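Local coordinates for protein hydroquinone dioxygenase large subunit (Pseudomonas sp., PDB 4ZXA) that probably catalyses, as the large subunit of a two-subunit iron(II)-dependent dioxygenase, the oxygen-dependent ring cleavage of hydroquinone in the hydroquinone pathway, at residues K97-A102 and N115-F120; R192-V197 and R310-V315. All coordinates share one frame; numbering follows the deposited sequence.

Contact 1 (K97-A102 and N115-F120)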
loop_
_atom_site.group_PDB
_atom_site.type_symbol
_atom_site.label_atom_id
_atom_site.label_comp_id
_atom_site.label_asym_id
_atom_site.label_seq_id
_atom_site.Cartn_x
_atom_site.Cartn_y
_atom_site.Cartn_z
ATOM N N LYS E 97 1.137 23.851 17.885
ATOM C CA LYS E 97 2.371 23.175 17.483
ATOM C C LYS E 97 2.024 21.797 16.905
ATOM O O LYS E 97 1.044 21.172 17.316
ATOM C CB LYS E 97 3.310 23.012 18.682
ATOM C CG LYS E 97 3.919 24.317 19.200
ATOM C CD LYS E 97 4.407 24.169 20.650
ATOM C CE LYS E 97 5.500 25.182 20.995
ATOM N NZ LYS E 97 5.120 26.599 20.701
ATOM N N VAL E 98 2.816 21.322 15.949
ATOM C CA VAL E 98 2.606 19.991 15.394
ATOM C C VAL E 98 3.911 19.212 15.353
ATOM O O VAL E 98 4.896 19.686 14.785
ATOM C CB VAL E 98 2.058 20.045 13.953
ATOM C CG1 VAL E 98 2.016 18.646 13.358
ATOM C CG2 VAL E 98 0.682 20.698 13.911
ATOM N N ASP E 99 3.914 18.017 15.942
ATOM C CA ASP E 99 5.052 17.113 15.828
ATOM C C ASP E 99 5.073 16.442 14.458
ATOM O O ASP E 99 4.067 15.907 14.016
ATOM C CB ASP E 99 4.985 16.024 16.899
ATOM C CG ASP E 99 5.604 16.452 18.211
ATOM O OD1 ASP E 99 5.972 17.637 18.327
ATOM O OD2 ASP E 99 5.715 15.614 19.136
ATOM N N LEU E 100 6.223 16.471 13.786
ATOM C CA LEU E 100 6.459 15.574 12.654
ATOM C C LEU E 100 7.395 14.485 13.133
ATOM O O LEU E 100 8.463 14.780 13.667
ATOM C CB LEU E 100 7.082 16.300 11.466
ATOM C CG LEU E 100 7.377 15.416 10.257
ATOM C CD1 LEU E 100 6.133 14.658 9.797
ATOM C CD2 LEU E 100 7.900 16.262 9.121
ATOM N N TYR E 101 6.991 13.232 12.952
ATOM C CA TYR E 101 7.781 12.101 13.422
ATOM C C TYR E 101 8.000 11.020 12.371
ATOM O O TYR E 101 7.208 10.862 11.443
ATOM C CB TYR E 101 7.144 11.475 14.659
ATOM C CG TYR E 101 5.704 11.024 14.460
ATOM C CD1 TYR E 101 4.645 11.839 14.842
ATOM C CD2 TYR E 101 5.407 9.780 13.914
ATOM C CE1 TYR E 101 3.340 11.439 14.689
ATOM C CE2 TYR E 101 4.089 9.365 13.749
ATOM C CZ TYR E 101 3.066 10.207 14.137
ATOM O OH TYR E 101 1.759 9.827 13.979
ATOM N N ALA E 102 9.087 10.274 12.539
ATOM C CA ALA E 102 9.415 9.142 11.677
ATOM C C ALA E 102 9.784 7.972 12.557
ATOM O O ALA E 102 10.862 7.961 13.146
ATOM C CB ALA E 102 10.582 9.480 10.739
ATOM N N ASN E 115 14.299 6.315 15.276
ATOM C CA ASN E 115 13.224 7.254 15.046
ATOM C C ASN E 115 13.686 8.693 15.261
ATOM O O ASN E 115 14.697 8.946 15.902
ATOM C CB ASN E 115 12.084 6.948 16.007
ATOM C CG ASN E 115 12.545 6.906 17.455
ATOM O OD1 ASN E 115 13.369 6.068 17.838
ATOM N ND2 ASN E 115 12.010 7.809 18.270
ATOM N N TYR E 116 12.925 9.640 14.735
ATOM C CA TYR E 116 13.145 11.044 15.044
ATOM C C TYR E 116 11.819 11.808 15.050
ATOM O O TYR E 116 10.945 11.557 14.213
ATOM C CB TYR E 116 14.120 11.661 14.039
ATOM C CG TYR E 116 14.326 13.150 14.188
ATOM C CD1 TYR E 116 15.176 13.671 15.166
ATOM C CD2 TYR E 116 13.694 14.038 13.333
ATOM C CE1 TYR E 116 15.373 15.050 15.286
ATOM C CE2 TYR E 116 13.883 15.407 13.442
ATOM C CZ TYR E 116 14.717 15.912 14.420
ATOM O OH TYR E 116 14.879 17.278 14.507
ATOM N N THR E 117 11.676 12.735 15.992
ATOM C CA THR E 117 10.511 13.623 16.038
ATOM C C THR E 117 10.987 15.063 16.161
ATOM O O THR E 117 11.984 15.315 16.831
ATOM C CB THR E 117 9.628 13.359 17.275
ATOM O OG1 THR E 117 9.455 11.952 17.469
ATOM C CG2 THR E 117 8.267 14.058 17.122
ATOM N N GLU E 118 10.281 15.999 15.529
ATOM C CA GLU E 118 10.588 17.419 15.687
ATOM C C GLU E 118 9.313 18.241 15.712
ATOM O O GLU E 118 8.380 17.958 14.968
ATOM C CB GLU E 118 11.508 17.935 14.576
ATOM C CG GLU E 118 11.765 19.442 14.696
ATOM C CD GLU E 118 12.940 19.930 13.865
ATOM O OE1 GLU E 118 13.593 19.094 13.195
ATOM O OE2 GLU E 118 13.218 21.152 13.889
ATOM N N ASN E 119 9.282 19.259 16.566
ATOM C CA ASN E 119 8.084 20.073 16.771
ATOM C C ASN E 119 8.089 21.327 15.908
ATOM O O ASN E 119 9.146 21.884 15.630
ATOM C CB ASN E 119 7.956 20.446 18.241
ATOM C CG ASN E 119 6.614 21.066 18.571
ATOM O OD1 ASN E 119 6.481 22.288 18.646
ATOM N ND2 ASN E 119 5.609 20.224 18.774
ATOM N N PHE E 120 6.912 21.767 15.473
ATOM C CA PHE E 120 6.831 22.899 14.550
ATOM C C PHE E 120 5.651 23.816 14.847
ATOM O O PHE E 120 4.587 23.357 15.249
ATOM C CB PHE E 120 6.739 22.412 13.100
ATOM C CG PHE E 120 7.980 21.726 12.608
ATOM C CD1 PHE E 120 9.012 22.452 12.038
ATOM C CD2 PHE E 120 8.111 20.346 12.692
ATOM C CE1 PHE E 120 10.162 21.822 11.562
ATOM C CE2 PHE E 120 9.264 19.702 12.224
ATOM C CZ PHE E 120 10.295 20.448 11.659
#
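Asn115 leads into the pairing with Ala102: its CA lies 3.1 Å from Ala102 O, a CA-H...O contact just ahead of the first true bridge. Tyr116 then forms a hydrogen-bonded pair with Ala102, its carbonyl O taking Ala102 N and its own N reaching Ala102 O. Its hydroxyl donates to Glu118 OE1 two residues on along its own strand, OH to OE1 2.6 Å, from above the carboxylate plane; Ala36 N also binds that oxygen. Thr117, in a non-hydrogen-bonded pair with Tyr101, lays its methyl CG2 3.6 Å from Asp99 OD2, while OG1 passes Tyr101 CB and bonds to Thr104. Glu118 pairs with Leu100 through reciprocal bonds, Glu118 N to Leu100 O and Leu100 N to Glu118 O both measuring 2.9 Å. Asn119 has CG anti to the backbone N (chi1 -169°), which sets the amide alongside Asp99; ND2 then meets Asp99 OD1 at 2.7 Å (N-H...O 171°). The acceptor lies in the amide plane, yet the carboxylate stands 83° from that plane. Asn119 OD1 faces the aliphatic part of Lys97, CB at 3.3 Å, and the lysine's amine runs on to a salt bridge with Glu121. A leucine in place of Asn119 would probably leave Asp99 OD1 without its amide donor and the carboxylate freer to turn. Phe120 closes the series: its O takes Val98 N at 2.8 Å, the return bond is weak, and ring atom CE2 rests 4.1 Å from Leu100 CB. Backbone bonding, weaker only at Phe120 N, thus defines an antiparallel pair at the margin of a sheet that 97-102 continues into strand 89-93. Its two faces differ: polar Asp99, Thr117 and Asn119 with Tyr101 on one; apolar Val98, Leu100, Ala102 and Phe120 beside bonded Tyr116 and Glu118 on the other.

Contact 2 (R192-V197 and R310-V315); sequences RQFADV and RSMLMV
Gln193 OE1 accepts the backbone N of Arg310 at 2.8 Å (N-H...O 160°), the donor lying almost on the extension of the side-chain C=O. An extended chain beyond CG (chi2 -163°) carries the amide across to the start of the strand. Phe194 supplies most of the apolar contact. Its CE2 lies 3.5 Å from Arg310 CD, where the straight arginine chain passes at about a right angle; the ring also passes obliquely by the backbone carbonyl, CE1 to Arg310 O 3.1 Å. Over one face of the same ring sits the methyl of Met312, CE 4.2 Å from the ring centroid, a CH-pi contact; SD lies farther above that face, completing a Met-aromatic arrangement. Val197 CG2 meets Met312 CE tip to tip at 4.2 Å. A type I turn from Phe194 to Val197, closed by Val197 N to Phe194 O, brings both apolar residues to the methionine. Arg192 and Arg310 have their guanidinium groups nearly perpendicular, and both form salt bridges to Glu249, so this carboxylate probably offsets the two neighbouring charges; Glu149 also pairs with Arg310. Strand 310-318, probably part of the cupin fold, runs between strands 241-249 and 262-266, which carry the ligand-pocket residues Thr246, Glu248 and Phe264; Phe220 and Leu223 of helix 219-224 touch Met312, and Thr12 and Phe14 of the small subunit pack against Phe194 and Met312, respectively.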
loop_
_atom_site.group_PDB
_atom_site.type_symbol
_atom_site.label_atom_id
_atom_site.label_comp_id
_atom_site.label_asym_id
_atom_site.label_seq_id
_atom_site.Cartn_x
_atom_site.Cartn_y
_atom_site.Cartn_z
ATOM N N ARG E 192 -20.669 9.710 -10.052
ATOM C CA ARG E 192 -21.131 8.527 -10.784
ATOM C C ARG E 192 -21.561 7.371 -9.882
ATOM O O ARG E 192 -22.326 6.506 -10.314
ATOM C CB ARG E 192 -20.073 8.025 -11.766
ATOM C CG ARG E 192 -18.999 7.162 -11.109
ATOM C CD ARG E 192 -17.791 7.981 -10.634
ATOM N NE ARG E 192 -16.703 7.110 -10.188
ATOM C CZ ARG E 192 -16.353 6.915 -8.913
ATOM N NH1 ARG E 192 -16.981 7.540 -7.924
ATOM N NH2 ARG E 192 -15.362 6.087 -8.624
ATOM N N GLN E 193 -21.071 7.332 -8.647
ATOM C CA GLN E 193 -21.466 6.247 -7.746
ATOM C C GLN E 193 -22.632 6.635 -6.841
ATOM O O GLN E 193 -22.982 5.907 -5.922
ATOM C CB GLN E 193 -20.279 5.706 -6.936
ATOM C CG GLN E 193 -19.286 4.907 -7.785
ATOM C CD GLN E 193 -18.341 4.017 -6.966
ATOM O OE1 GLN E 193 -18.376 3.994 -5.735
ATOM N NE2 GLN E 193 -17.499 3.281 -7.659
ATOM N N PHE E 194 -23.232 7.787 -7.107
ATOM C CA PHE E 194 -24.465 8.175 -6.441
ATOM C C PHE E 194 -25.538 8.493 -7.483
ATOM O O PHE E 194 -26.566 9.096 -7.161
ATOM C CB PHE E 194 -24.242 9.372 -5.500
ATOM C CG PHE E 194 -23.440 9.037 -4.257
ATOM C CD1 PHE E 194 -23.734 7.913 -3.506
ATOM C CD2 PHE E 194 -22.386 9.844 -3.854
ATOM C CE1 PHE E 194 -23.008 7.600 -2.372
ATOM C CE2 PHE E 194 -21.643 9.533 -2.716
ATOM C CZ PHE E 194 -21.951 8.408 -1.971
ATOM N N ALA E 195 -25.314 8.071 -8.728
ATOM C CA ALA E 195 -26.216 8.443 -9.826
ATOM C C ALA E 195 -27.662 8.000 -9.622
ATOM O O ALA E 195 -28.547 8.471 -10.320
ATOM C CB ALA E 195 -25.687 7.952 -11.185
ATOM N N ASP E 196 -27.906 7.109 -8.668
ATOM C CA ASP E 196 -29.256 6.606 -8.437
ATOM C C ASP E 196 -29.947 7.307 -7.281
ATOM O O ASP E 196 -31.081 6.975 -6.950
ATOM C CB ASP E 196 -29.236 5.097 -8.154
ATOM C CG ASP E 196 -28.459 4.751 -6.884
ATOM O OD1 ASP E 196 -27.402 5.374 -6.666
ATOM O OD2 ASP E 196 -28.902 3.869 -6.107
ATOM N N VAL E 197 -29.264 8.254 -6.651
ATOM C CA VAL E 197 -29.824 8.964 -5.494
ATOM C C VAL E 197 -30.831 10.056 -5.888
ATOM O O VAL E 197 -30.547 10.889 -6.735
ATOM C CB VAL E 197 -28.688 9.572 -4.647
ATOM C CG1 VAL E 197 -29.225 10.539 -3.584
ATOM C CG2 VAL E 197 -27.882 8.464 -4.018
ATOM N N ARG E 310 -18.414 4.235 -2.959
ATOM C CA ARG E 310 -18.629 5.557 -2.389
ATOM C C ARG E 310 -19.878 5.529 -1.514
ATOM O O ARG E 310 -20.982 5.285 -2.015
ATOM C CB ARG E 310 -18.791 6.597 -3.495
ATOM C CG ARG E 310 -18.237 7.987 -3.168
ATOM C CD ARG E 310 -18.556 8.948 -4.307
ATOM N NE ARG E 310 -17.964 10.273 -4.184
ATOM C CZ ARG E 310 -16.700 10.551 -4.492
ATOM N NH1 ARG E 310 -15.880 9.588 -4.913
ATOM N NH2 ARG E 310 -16.249 11.794 -4.368
ATOM N N SER E 311 -19.700 5.797 -0.216
ATOM C CA SER E 311 -20.781 5.723 0.758
ATOM C C SER E 311 -20.935 7.001 1.584
ATOM O O SER E 311 -19.996 7.780 1.737
ATOM C CB SER E 311 -20.562 4.544 1.702
ATOM O OG SER E 311 -19.333 4.675 2.391
ATOM N N MET E 312 -22.125 7.191 2.143
ATOM C CA MET E 312 -22.400 8.393 2.901
ATOM C C MET E 312 -22.166 8.109 4.365
ATOM O O MET E 312 -22.836 7.254 4.951
ATOM C CB MET E 312 -23.832 8.845 2.664
ATOM C CG MET E 312 -24.159 9.034 1.193
ATOM S SD MET E 312 -25.788 9.779 1.013
ATOM C CE MET E 312 -25.815 10.106 -0.757
ATOM N N LEU E 313 -21.192 8.799 4.949
ATOM C CA LEU E 313 -20.867 8.609 6.359
ATOM C C LEU E 313 -21.055 9.909 7.121
ATOM O O LEU E 313 -20.597 10.970 6.700
ATOM C CB LEU E 313 -19.429 8.109 6.549
ATOM C CG LEU E 313 -18.896 8.122 7.995
ATOM C CD1 LEU E 313 -19.651 7.131 8.874
ATOM C CD2 LEU E 313 -17.427 7.801 8.039
ATOM N N MET E 314 -21.736 9.828 8.252
ATOM C CA MET E 314 -21.848 10.992 9.104
ATOM C C MET E 314 -20.824 10.913 10.232
ATOM O O MET E 314 -20.874 9.988 11.050
ATOM C CB MET E 314 -23.253 11.102 9.679
ATOM C CG MET E 314 -23.364 12.166 10.761
ATOM S SD MET E 314 -23.272 13.822 10.073
ATOM C CE MET E 314 -24.864 13.969 9.264
ATOM N N VAL E 315 -19.893 11.871 10.262
ATOM C CA VAL E 315 -18.951 12.002 11.377
ATOM C C VAL E 315 -19.459 13.090 12.326
ATOM O O VAL E 315 -19.644 14.249 11.938
ATOM C CB VAL E 315 -17.509 12.345 10.908
ATOM C CG1 VAL E 315 -16.556 12.404 12.110
ATOM C CG2 VAL E 315 -17.017 11.339 9.869
#

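How the contacts relate
From the N terminus, contact 1 comes first: 12 residues, including helix 107-111, separate its segments, so it closes a short excursion in the N-terminal family region. Contact 2 opens only later and joins residues 192-197 to 310-315 across 112 intervening residues, about half of them in strands. The two loops therefore run in series, neither crossing nor enclosing the other. Contact 1 forms the margin, within this chain, of the eight-stranded sheet; contact 2 fastens a long loop to the end of the central strand of a five-stranded sheet. Their centres lie about 36 Å apart, their nearest atoms about 19 Å, on opposite sides of the chain's centre.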